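PDB 5J72: putative N-acetylmuramoyl-L-alanine amidase,autolysin cwp6 from Peptoclostridium difficile, which probably cleaves the amide bond between N-acetylmuramic acid and L-alanine in peptidoglycan at a zinc site, and attaches to the cell wall through CWB2 modules. Local coordinates for residues D272-S277 with I391-K396; A20-K25 with A46-N51; S223-K226 with N230-V233; L482-A487 with T627-G632. All blocks are in the same frame, centred on the assembly; numbering follows the deposited sequence. Where two conformers were deposited one is given.

Interaction 1 of 4, residues D272-S277 with I391-K396; sequences DALNIS and ILITPK
Ile393 points from strand 391-394 toward helix 270-283 and meets Leu274 and Asn275 with two different branches. Its CG1 stands between its own backbone N and carbonyl carbon (chi1 55°). This sends CG1 and CD1 to Asn275 and leaves CG2 for Leu274. CD1 reaches Asn275 OD1 at 3.6 Å, and the two side chains cross at about a right angle. On the other branch, Ile393 CG2 lies 4.0 Å from Leu274 CD2, an apolar touch in which the chains cross obliquely. Leu274 was modelled in two conformers, so this touch is less certain than the one to Asn275. The Asn275 amide is buried but well supplied with partners. OD1 accepts from Asn350 ND2, and ND2 bonds to Arg346 O. The Asn350 amide also bonds to Ile391 O and Ile393 N, so it links the strand backbone to Asn275. A water lies 3.0 Å from Asn275 O and 2.8 Å from Ile391 O. The water has further acceptors nearby, so its two protons may not both serve this bridge at once. The helix belongs to the second CWB2 module and the strand to the third. Helix 346-357 packs beside Asn275, and helix 375-387 covers Leu274, Ile391 and Ile393 through Ser377. Strand 391-394 pairs in parallel with strand 362-370, while Ile276 on helix 270-283 touches Tyr262 of strand 260-265.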
loop_
_atom_site.group_PDB
_atom_site.type_symbol
_atom_site.label_atom_id
_atom_site.label_comp_id
_atom_site.label_asym_id
_atom_site.label_seq_id
_atom_site.Cartn_x
_atom_site.Cartn_y
_atom_site.Cartn_z
ATOM N N ASP A 272 -1.935 4.997 9.707
ATOM C CA ASP A 272 -1.268 6.078 8.971
ATOM C C ASP A 272 0.258 5.801 9.003
ATOM O O ASP A 272 0.972 5.922 7.987
ATOM C CB ASP A 272 -1.567 7.421 9.671
ATOM C CG ASP A 272 -3.019 7.808 9.493
ATOM O OD1 ASP A 272 -3.556 7.627 8.364
ATOM O OD2 ASP A 272 -3.645 8.268 10.481
ATOM N N ALA A 273 0.773 5.449 10.211
ATOM C CA ALA A 273 2.211 5.164 10.378
ATOM C C ALA A 273 2.576 3.926 9.465
ATOM O O ALA A 273 3.557 3.941 8.717
ATOM C CB ALA A 273 2.510 4.872 11.855
ATOM N N LEU A 274 1.792 2.886 9.537
ATOM C CA LEU A 274 2.040 1.705 8.716
ATOM C C LEU A 274 2.014 2.043 7.238
ATOM O O LEU A 274 2.903 1.627 6.488
ATOM C CB LEU A 274 0.823 0.711 8.988
ATOM C CG LEU A 274 0.885 -0.665 8.301
ATOM C CD1 LEU A 274 -0.094 -1.617 8.976
ATOM C CD2 LEU A 274 0.512 -0.624 6.860
ATOM N N ASN A 275 1.003 2.827 6.802
ATOM C CA ASN A 275 0.924 3.167 5.379
ATOM C C ASN A 275 2.142 3.954 4.848
ATOM O O ASN A 275 2.430 3.816 3.689
ATOM C CB ASN A 275 -0.381 4.037 5.114
ATOM C CG ASN A 275 -1.581 3.093 4.920
ATOM O OD1 ASN A 275 -1.396 1.997 4.359
ATOM N ND2 ASN A 275 -2.806 3.404 5.413
ATOM N N ILE A 276 2.841 4.803 5.689
ATOM C CA ILE A 276 3.981 5.565 5.155
ATOM C C ILE A 276 5.345 4.843 5.441
ATOM O O ILE A 276 6.400 5.321 5.045
ATOM C CB ILE A 276 3.942 6.983 5.803
ATOM C CG1 ILE A 276 4.860 7.944 5.025
ATOM C CG2 ILE A 276 4.378 6.891 7.311
ATOM C CD1 ILE A 276 4.467 8.127 3.493
ATOM N N SER A 277 5.280 3.687 6.102
ATOM C CA SER A 277 6.472 2.926 6.529
ATOM C C SER A 277 7.420 2.564 5.382
ATOM O O SER A 277 8.652 2.725 5.496
ATOM C CB SER A 277 6.003 1.591 7.171
ATOM O OG SER A 277 5.899 1.851 8.544
ATOM N N ILE A 391 4.156 -0.888 -0.117
ATOM C CA ILE A 391 3.331 -1.955 0.425
ATOM C C ILE A 391 1.855 -1.535 0.163
ATOM O O ILE A 391 1.456 -0.413 0.493
ATOM C CB ILE A 391 3.557 -2.083 1.947
ATOM C CG1 ILE A 391 4.996 -2.652 2.187
ATOM C CG2 ILE A 391 2.494 -3.034 2.589
ATOM C CD1 ILE A 391 5.357 -2.640 3.720
ATOM N N LEU A 392 1.089 -2.434 -0.429
ATOM C CA LEU A 392 -0.346 -2.242 -0.644
ATOM C C LEU A 392 -1.054 -3.068 0.379
ATOM O O LEU A 392 -0.678 -4.226 0.571
ATOM C CB LEU A 392 -0.687 -2.760 -2.043
ATOM C CG LEU A 392 -2.162 -2.477 -2.420
ATOM C CD1 LEU A 392 -2.213 -2.135 -3.875
ATOM C CD2 LEU A 392 -2.978 -3.748 -2.074
ATOM N N ILE A 393 -2.080 -2.505 1.082
ATOM C CA ILE A 393 -2.805 -3.338 2.017
ATOM C C ILE A 393 -4.272 -3.477 1.525
ATOM O O ILE A 393 -4.809 -2.528 0.972
ATOM C CB ILE A 393 -2.810 -2.779 3.470
ATOM C CG1 ILE A 393 -3.341 -1.327 3.526
ATOM C CG2 ILE A 393 -1.321 -2.829 4.014
ATOM C CD1 ILE A 393 -3.526 -0.815 5.020
ATOM N N THR A 394 -4.876 -4.630 1.755
ATOM C CA THR A 394 -6.251 -4.823 1.298
ATOM C C THR A 394 -6.764 -5.966 2.101
ATOM O O THR A 394 -6.004 -6.769 2.644
ATOM C CB THR A 394 -6.273 -5.085 -0.219
ATOM O OG1 THR A 394 -7.616 -4.907 -0.704
ATOM C CG2 THR A 394 -5.758 -6.502 -0.587
ATOM N N PRO A 395 -8.102 -6.062 2.252
ATOM C CA PRO A 395 -8.585 -7.194 3.045
ATOM C C PRO A 395 -8.322 -8.545 2.366
ATOM O O PRO A 395 -8.087 -8.613 1.173
ATOM C CB PRO A 395 -10.119 -6.887 3.185
ATOM C CG PRO A 395 -10.198 -5.403 3.044
ATOM C CD PRO A 395 -9.192 -5.124 1.924
ATOM N N LYS A 396 -8.451 -9.613 3.130
ATOM C CA LYS A 396 -8.175 -10.959 2.593
ATOM C C LYS A 396 -9.113 -11.362 1.465
ATOM O O LYS A 396 -8.702 -12.085 0.575
ATOM C CB LYS A 396 -8.354 -12.008 3.705
ATOM C CG LYS A 396 -7.463 -11.838 4.891
ATOM C CD LYS A 396 -7.707 -13.027 5.813
ATOM C CE LYS A 396 -8.526 -12.623 6.993
ATOM N NZ LYS A 396 -7.795 -12.901 8.252
HETATM O O HOH W 1 2.831 1.693 1.626
#

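Interaction 2 of 4, residues A20-K25 with A46-N51; sequences ASVKFK and ATLNYN
Ala20 and Val22 meet Leu48, and the Asp55 carboxylate is shared by the same two segments. Lys23 NZ forms a salt bridge to Asp55 OD1, and Tyr50 OH hydrogen-bonds to Asp55 OD2. No hydrogen bond joins 20-25 directly to 46-51. Strand 56-63 pairs antiparallel with both strand 16-24 and strand 42-51, so it lies between them. The Leu48 side chain reaches across it, touching Tyr57. Its CG is anti to the carbonyl carbon (chi1 -49°), and both methyls then lie toward strand 16-24. CD1 touches Val22 CG2 at 3.7 Å. The same CD1 is 4.1 Å from Ala20 CB, and CD2 meets that methyl at 4.1 Å too. Ala20 CB thus sits against the fork of the leucine, while Val22 comes to CD1 at about a right angle. The three side chains are buried in the N-terminal domain. Ile33 and Leu35 of strand 30-39 and Ile5 and Leu7 of strand 3-7 extend the apolar surroundings. The touching side chains offer only dispersion and exclusion of water. Directional bonds come from the backbones through strand 56-63 and from the polar side chains around Asp55.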
loop_
_atom_site.group_PDB
_atom_site.type_symbol
_atom_site.label_atom_id
_atom_site.label_comp_id
_atom_site.label_asym_id
_atom_site.label_seq_id
_atom_site.Cartn_x
_atom_site.Cartn_y
_atom_site.Cartn_z
ATOM N N ALA A 20 23.832 -3.321 -6.900
ATOM C CA ALA A 20 24.770 -4.280 -6.294
ATOM C C ALA A 20 25.915 -3.529 -5.654
ATOM O O ALA A 20 26.423 -2.540 -6.208
ATOM C CB ALA A 20 25.357 -5.215 -7.353
ATOM N N SER A 21 26.336 -4.010 -4.520
ATOM C CA SER A 21 27.435 -3.412 -3.806
ATOM C C SER A 21 28.347 -4.548 -3.298
ATOM O O SER A 21 27.849 -5.470 -2.623
ATOM C CB SER A 21 26.851 -2.596 -2.643
ATOM O OG SER A 21 27.860 -2.207 -1.731
ATOM N N VAL A 22 29.642 -4.505 -3.635
ATOM C CA VAL A 22 30.623 -5.458 -3.162
ATOM C C VAL A 22 31.716 -4.734 -2.335
ATOM O O VAL A 22 32.306 -3.753 -2.799
ATOM C CB VAL A 22 31.260 -6.220 -4.323
ATOM C CG1 VAL A 22 32.314 -7.179 -3.800
ATOM C CG2 VAL A 22 30.171 -7.009 -5.066
ATOM N N LYS A 23 31.986 -5.234 -1.130
ATOM C CA LYS A 23 32.978 -4.597 -0.271
ATOM C C LYS A 23 34.059 -5.588 0.031
ATOM O O LYS A 23 33.720 -6.721 0.427
ATOM C CB LYS A 23 32.277 -4.160 1.041
ATOM C CG LYS A 23 33.189 -3.276 1.931
ATOM C CD LYS A 23 32.324 -2.559 3.013
ATOM C CE LYS A 23 32.520 -1.065 3.007
ATOM N NZ LYS A 23 33.954 -0.717 3.168
ATOM N N PHE A 24 35.324 -5.233 -0.172
ATOM C CA PHE A 24 36.440 -6.134 0.137
ATOM C C PHE A 24 37.208 -5.592 1.357
ATOM O O PHE A 24 37.399 -4.380 1.426
ATOM C CB PHE A 24 37.516 -6.196 -0.980
ATOM C CG PHE A 24 37.081 -7.003 -2.175
ATOM C CD1 PHE A 24 36.187 -6.476 -3.098
ATOM C CD2 PHE A 24 37.591 -8.273 -2.397
ATOM C CE1 PHE A 24 35.822 -7.209 -4.227
ATOM C CE2 PHE A 24 37.222 -9.020 -3.549
ATOM C CZ PHE A 24 36.343 -8.473 -4.448
ATOM N N LYS A 25 37.648 -6.459 2.242
ATOM C CA LYS A 25 38.465 -6.017 3.377
ATOM C C LYS A 25 39.799 -5.475 2.790
ATOM O O LYS A 25 40.309 -4.430 3.197
ATOM C CB LYS A 25 38.756 -7.204 4.309
ATOM C CG LYS A 25 39.797 -6.793 5.390
ATOM C CD LYS A 25 39.129 -6.500 6.700
ATOM C CE LYS A 25 40.173 -6.121 7.724
ATOM N N ALA A 46 28.054 -7.509 -14.857
ATOM C CA ALA A 46 27.802 -6.153 -14.348
ATOM C C ALA A 46 29.123 -5.597 -13.871
ATOM O O ALA A 46 29.902 -6.317 -13.203
ATOM C CB ALA A 46 26.827 -6.186 -13.192
ATOM N N THR A 47 29.410 -4.330 -14.201
ATOM C CA THR A 47 30.667 -3.725 -13.743
ATOM C C THR A 47 30.337 -2.774 -12.604
ATOM O O THR A 47 29.432 -1.964 -12.736
ATOM C CB THR A 47 31.371 -3.047 -14.927
ATOM O OG1 THR A 47 31.851 -4.134 -15.716
ATOM C CG2 THR A 47 32.597 -2.202 -14.501
ATOM N N LEU A 48 31.049 -2.907 -11.466
ATOM C CA LEU A 48 30.786 -2.079 -10.278
ATOM C C LEU A 48 31.991 -1.184 -10.076
ATOM O O LEU A 48 33.125 -1.679 -10.068
ATOM C CB LEU A 48 30.570 -3.031 -9.060
ATOM C CG LEU A 48 29.573 -4.185 -9.318
ATOM C CD1 LEU A 48 29.387 -4.872 -8.009
ATOM C CD2 LEU A 48 28.197 -3.653 -9.873
ATOM N N ASN A 49 31.767 0.123 -9.921
ATOM C CA ASN A 49 32.860 1.093 -9.769
ATOM C C ASN A 49 33.124 1.459 -8.332
ATOM O O ASN A 49 32.192 1.632 -7.569
ATOM C CB ASN A 49 32.461 2.335 -10.505
ATOM C CG ASN A 49 32.394 2.028 -11.983
ATOM O OD1 ASN A 49 31.312 2.060 -12.555
ATOM N ND2 ASN A 49 33.492 1.705 -12.644
ATOM N N TYR A 50 34.401 1.613 -7.987
ATOM C CA TYR A 50 34.803 1.939 -6.640
ATOM C C TYR A 50 34.272 3.308 -6.183
ATOM O O TYR A 50 34.419 4.306 -6.896
ATOM C CB TYR A 50 36.319 1.910 -6.568
ATOM C CG TYR A 50 36.803 1.986 -5.135
ATOM C CD1 TYR A 50 36.583 0.940 -4.248
ATOM C CD2 TYR A 50 37.484 3.112 -4.670
ATOM C CE1 TYR A 50 37.036 1.006 -2.926
ATOM C CE2 TYR A 50 37.952 3.183 -3.359
ATOM C CZ TYR A 50 37.728 2.138 -2.494
ATOM O OH TYR A 50 38.187 2.262 -1.213
ATOM N N ASN A 51 33.696 3.342 -5.003
ATOM C CA ASN A 51 33.160 4.587 -4.451
ATOM C C ASN A 51 33.970 4.826 -3.165
ATOM O O ASN A 51 33.799 4.098 -2.198
ATOM C CB ASN A 51 31.663 4.459 -4.211
ATOM C CG ASN A 51 31.053 5.683 -3.485
ATOM O OD1 ASN A 51 31.777 6.579 -3.044
ATOM N ND2 ASN A 51 29.758 5.743 -3.250
#

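Interaction 3 of 4, residues S223-K226 with N230-V233; sequences SQIK and NVNV
Lys226 and Asn230 bring the two backbones close, with their CA atoms 4.4 Å apart. They lie near the helix end in a beta-alpha-beta unit made of strand 207-211, helix 219-228 and strand 232-236. Lys226 O faces the chain as it leaves the helix. Asn230 N is near this oxygen, but the angle is too poor for a hydrogen bond. Asn230 CA makes a CA-H...O contact with it instead, at 3.6 Å and 126° at the hydrogen. On the buried side, Ile225 CG2 meets Val231 CG2 at 4.1 Å. Val231 CG1 is anti to its carbonyl carbon (chi1 -67°), which turns CG2 to the isoleucine. Val208 of strand 207-211 touches both residues, so this pair packs the helix onto the sheet. Lys226 covers the outer side. Its chain is extended beyond CG and runs alongside the start of the strand. CE lies 3.5 Å from Val231 O and 3.8 Å from Val233 CG2, so the aliphatic part of the lysine rests on Val233. At the near end of this chain, CB lies beside Asn230 OD1. At its far end one water ties helix to strand, accepting from Lys226 NZ at 3.0 Å and from Val233 N at 2.8 Å.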
loop_
_atom_site.group_PDB
_atom_site.type_symbol
_atom_site.label_atom_id
_atom_site.label_comp_id
_atom_site.label_asym_id
_atom_site.label_seq_id
_atom_site.Cartn_x
_atom_site.Cartn_y
_atom_site.Cartn_z
ATOM N N SER A 223 17.486 -13.129 27.317
ATOM C CA SER A 223 18.320 -14.316 27.526
ATOM C C SER A 223 18.058 -15.338 26.526
ATOM O O SER A 223 19.016 -15.998 26.117
ATOM C CB SER A 223 18.103 -14.928 28.918
ATOM O OG SER A 223 18.258 -13.881 29.862
ATOM N N GLN A 224 16.823 -15.532 26.086
ATOM C CA GLN A 224 16.638 -16.583 25.073
ATOM C C GLN A 224 17.282 -16.171 23.709
ATOM O O GLN A 224 17.738 -17.025 22.962
ATOM C CB GLN A 224 15.172 -16.906 24.833
ATOM C CG GLN A 224 14.535 -17.579 26.027
ATOM C CD GLN A 224 13.205 -18.206 25.642
ATOM O OE1 GLN A 224 12.846 -18.332 24.482
ATOM N NE2 GLN A 224 12.422 -18.604 26.640
ATOM N N ILE A 225 17.324 -14.869 23.424
ATOM C CA ILE A 225 17.957 -14.434 22.176
ATOM C C ILE A 225 19.454 -14.744 22.299
ATOM O O ILE A 225 20.023 -15.320 21.378
ATOM C CB ILE A 225 17.728 -12.918 22.036
ATOM C CG1 ILE A 225 16.206 -12.675 21.646
ATOM C CG2 ILE A 225 18.691 -12.312 20.964
ATOM C CD1 ILE A 225 15.869 -11.188 21.728
ATOM N N LYS A 226 20.084 -14.375 23.428
ATOM C CA LYS A 226 21.549 -14.638 23.535
ATOM C C LYS A 226 21.850 -16.136 23.580
ATOM O O LYS A 226 22.963 -16.552 23.234
ATOM C CB LYS A 226 22.126 -13.942 24.765
ATOM C CG LYS A 226 22.085 -12.443 24.589
ATOM C CD LYS A 226 22.513 -11.775 25.889
ATOM C CE LYS A 226 23.126 -10.454 25.568
ATOM N NZ LYS A 226 23.074 -9.519 26.715
ATOM N N ASN A 230 25.047 -15.444 20.657
ATOM C CA ASN A 230 25.541 -14.572 21.717
ATOM C C ASN A 230 25.865 -13.188 21.224
ATOM O O ASN A 230 27.015 -12.738 21.265
ATOM C CB ASN A 230 26.779 -15.183 22.368
ATOM C CG ASN A 230 27.093 -14.494 23.669
ATOM O OD1 ASN A 230 26.147 -14.031 24.357
ATOM N ND2 ASN A 230 28.332 -14.393 24.115
ATOM N N VAL A 231 24.807 -12.472 20.781
ATOM C CA VAL A 231 24.990 -11.124 20.259
ATOM C C VAL A 231 25.020 -10.025 21.338
ATOM O O VAL A 231 24.631 -10.253 22.468
ATOM C CB VAL A 231 23.735 -10.793 19.395
ATOM C CG1 VAL A 231 23.681 -11.685 18.134
ATOM C CG2 VAL A 231 22.445 -10.960 20.254
ATOM N N ASN A 232 25.458 -8.830 20.935
ATOM C CA ASN A 232 25.320 -7.637 21.744
ATOM C C ASN A 232 23.886 -7.213 21.587
ATOM O O ASN A 232 23.401 -7.132 20.431
ATOM C CB ASN A 232 26.157 -6.550 21.199
ATOM C CG ASN A 232 27.607 -6.878 21.361
ATOM O OD1 ASN A 232 28.382 -6.543 20.461
ATOM N ND2 ASN A 232 28.013 -7.586 22.415
ATOM N N VAL A 233 23.175 -6.943 22.689
ATOM C CA VAL A 233 21.800 -6.523 22.548
ATOM C C VAL A 233 21.627 -5.019 22.842
ATOM O O VAL A 233 21.917 -4.573 23.969
ATOM C CB VAL A 233 20.886 -7.337 23.456
ATOM C CG1 VAL A 233 19.484 -6.756 23.401
ATOM C CG2 VAL A 233 20.859 -8.803 23.029
HETATM O O HOH W 2 24.298 -7.267 25.198
#

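Interaction 4 of 4, residues L482-A487 with T627-G632; sequences LNTALA and TQIGIG
Thr484 and Ile629 form the tight part of this contact between helices 477-494 and 619-637. Thr484 CG2 meets Ile629 CD1 at 3.8 Å, and the two side chains cross at about a right angle. With CG2 opposite its own backbone N, Thr484 presents its methyl to the isoleucine, and its hydroxyl is used elsewhere. OG1 bonds to Tyr480 O and to Tyr531 OH. Ile629 is also backed by Ile562 and Ile566 of helix 554-569. The other part is looser and includes the partly exposed Thr627. Ala487 CB comes no nearer than 4.3 Å to Thr627 N, although the helix backbones are closest here. Thr627 CB is directed away from the other helix, and a water links its OG1 to Ala487 O. It donates to Ala487 O at 2.6 Å and to Thr627 OG1 at 2.9 Å. The contact lies outside the zinc site of the amidase domain: the Thr484 side chain is about 12 Å from the zinc ion and about 9 Å from the side chain of its ligand Glu477. The chemistry is thus divided. Methyl groups make the buried junction. A water bridges the carbonyl and hydroxyl at the more open end, and the hydroxyl also bonds to Lys623 O.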
loop_
_atom_site.group_PDB
_atom_site.type_symbol
_atom_site.label_atom_id
_atom_site.label_comp_id
_atom_site.label_asym_id
_atom_site.label_seq_id
_atom_site.Cartn_x
_atom_site.Cartn_y
_atom_site.Cartn_z
ATOM N N LEU A 482 -18.213 10.475 -6.832
ATOM C CA LEU A 482 -17.141 9.461 -6.850
ATOM C C LEU A 482 -16.754 8.969 -5.406
ATOM O O LEU A 482 -16.609 7.770 -5.181
ATOM C CB LEU A 482 -15.857 9.993 -7.565
ATOM C CG LEU A 482 -14.718 8.960 -7.547
ATOM C CD1 LEU A 482 -15.121 7.708 -8.297
ATOM C CD2 LEU A 482 -13.489 9.623 -8.172
ATOM N N ASN A 483 -16.570 9.897 -4.456
ATOM C CA ASN A 483 -16.205 9.487 -3.075
ATOM C C ASN A 483 -17.360 8.642 -2.440
ATOM O O ASN A 483 -17.081 7.683 -1.754
ATOM C CB ASN A 483 -15.946 10.699 -2.239
ATOM C CG ASN A 483 -14.692 11.399 -2.727
ATOM O OD1 ASN A 483 -13.769 10.705 -3.204
ATOM N ND2 ASN A 483 -14.649 12.750 -2.757
ATOM N N THR A 484 -18.626 9.013 -2.716
ATOM C CA THR A 484 -19.743 8.238 -2.167
ATOM C C THR A 484 -19.727 6.826 -2.785
ATOM O O THR A 484 -19.818 5.819 -2.075
ATOM C CB THR A 484 -21.077 8.933 -2.542
ATOM O OG1 THR A 484 -21.076 10.218 -1.974
ATOM C CG2 THR A 484 -22.316 8.111 -1.994
ATOM N N ALA A 485 -19.561 6.757 -4.131
ATOM C CA ALA A 485 -19.606 5.503 -4.847
ATOM C C ALA A 485 -18.477 4.580 -4.465
ATOM O O ALA A 485 -18.685 3.340 -4.439
ATOM C CB ALA A 485 -19.608 5.728 -6.398
ATOM N N LEU A 486 -17.320 5.096 -4.182
ATOM C CA LEU A 486 -16.189 4.209 -3.792
ATOM C C LEU A 486 -16.585 3.530 -2.452
ATOM O O LEU A 486 -16.303 2.347 -2.261
ATOM C CB LEU A 486 -14.877 5.068 -3.586
ATOM C CG LEU A 486 -14.298 5.459 -5.021
ATOM C CD1 LEU A 486 -13.291 6.672 -4.873
ATOM C CD2 LEU A 486 -13.585 4.236 -5.697
ATOM N N ALA A 487 -17.192 4.300 -1.567
ATOM C CA ALA A 487 -17.567 3.732 -0.240
ATOM C C ALA A 487 -18.679 2.683 -0.401
ATOM O O ALA A 487 -18.679 1.670 0.298
ATOM C CB ALA A 487 -17.995 4.860 0.671
ATOM N N THR A 627 -21.756 3.882 2.404
ATOM C CA THR A 627 -22.005 2.615 3.084
ATOM C C THR A 627 -23.551 2.331 3.199
ATOM O O THR A 627 -23.983 1.208 2.911
ATOM C CB THR A 627 -21.471 2.706 4.525
ATOM O OG1 THR A 627 -20.039 2.922 4.416
ATOM C CG2 THR A 627 -21.806 1.356 5.331
ATOM N N GLN A 628 -24.334 3.327 3.619
ATOM C CA GLN A 628 -25.797 3.123 3.745
ATOM C C GLN A 628 -26.399 2.746 2.402
ATOM O O GLN A 628 -27.279 1.865 2.300
ATOM C CB GLN A 628 -26.456 4.385 4.296
ATOM C CG GLN A 628 -26.006 4.780 5.709
ATOM C CD GLN A 628 -26.109 3.589 6.662
ATOM O OE1 GLN A 628 -25.099 3.025 7.109
ATOM N NE2 GLN A 628 -27.349 3.126 6.956
ATOM N N ILE A 629 -25.926 3.414 1.320
ATOM C CA ILE A 629 -26.445 3.029 0.049
ATOM C C ILE A 629 -26.091 1.575 -0.237
ATOM O O ILE A 629 -26.920 0.837 -0.762
ATOM C CB ILE A 629 -25.888 3.984 -1.063
ATOM C CG1 ILE A 629 -26.458 5.408 -0.835
ATOM C CG2 ILE A 629 -26.257 3.425 -2.454
ATOM C CD1 ILE A 629 -25.789 6.533 -1.794
ATOM N N GLY A 630 -24.829 1.151 0.123
ATOM C CA GLY A 630 -24.440 -0.226 -0.135
ATOM C C GLY A 630 -25.318 -1.180 0.699
ATOM O O GLY A 630 -25.673 -2.267 0.216
ATOM N N ILE A 631 -25.640 -0.788 1.911
ATOM C CA ILE A 631 -26.472 -1.698 2.767
ATOM C C ILE A 631 -27.868 -1.837 2.101
ATOM O O ILE A 631 -28.397 -2.953 2.005
ATOM C CB ILE A 631 -26.606 -1.145 4.205
ATOM C CG1 ILE A 631 -25.233 -1.237 4.963
ATOM C CG2 ILE A 631 -27.688 -2.036 5.013
ATOM C CD1 ILE A 631 -25.199 -0.312 6.204
ATOM N N GLY A 632 -28.439 -0.709 1.646
ATOM C CA GLY A 632 -29.736 -0.758 0.962
ATOM C C GLY A 632 -29.673 -1.638 -0.258
ATOM O O GLY A 632 -30.611 -2.354 -0.574
HETATM O O HOH W 3 -17.962 1.619 2.809
#

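From the N terminus, interaction 2 comes first and closes a loop of 20 residues within the beta-rich N-terminal domain. Interaction 3 follows with only three residues between its segments, the end of helix 219-228 and the short connection into strand 232-236. Interaction 1 spans 113 residues and joins the second and third CWB2 modules. Interaction 4 closes the longest loop, 139 residues, and brings together two helices of the C-terminal amidase domain. All four run in series, so none nests in or crosses another. Interaction 1 lies near the middle of the molecule. Interactions 2 and 4 lie on opposite sides of it, with centres 54 Å apart.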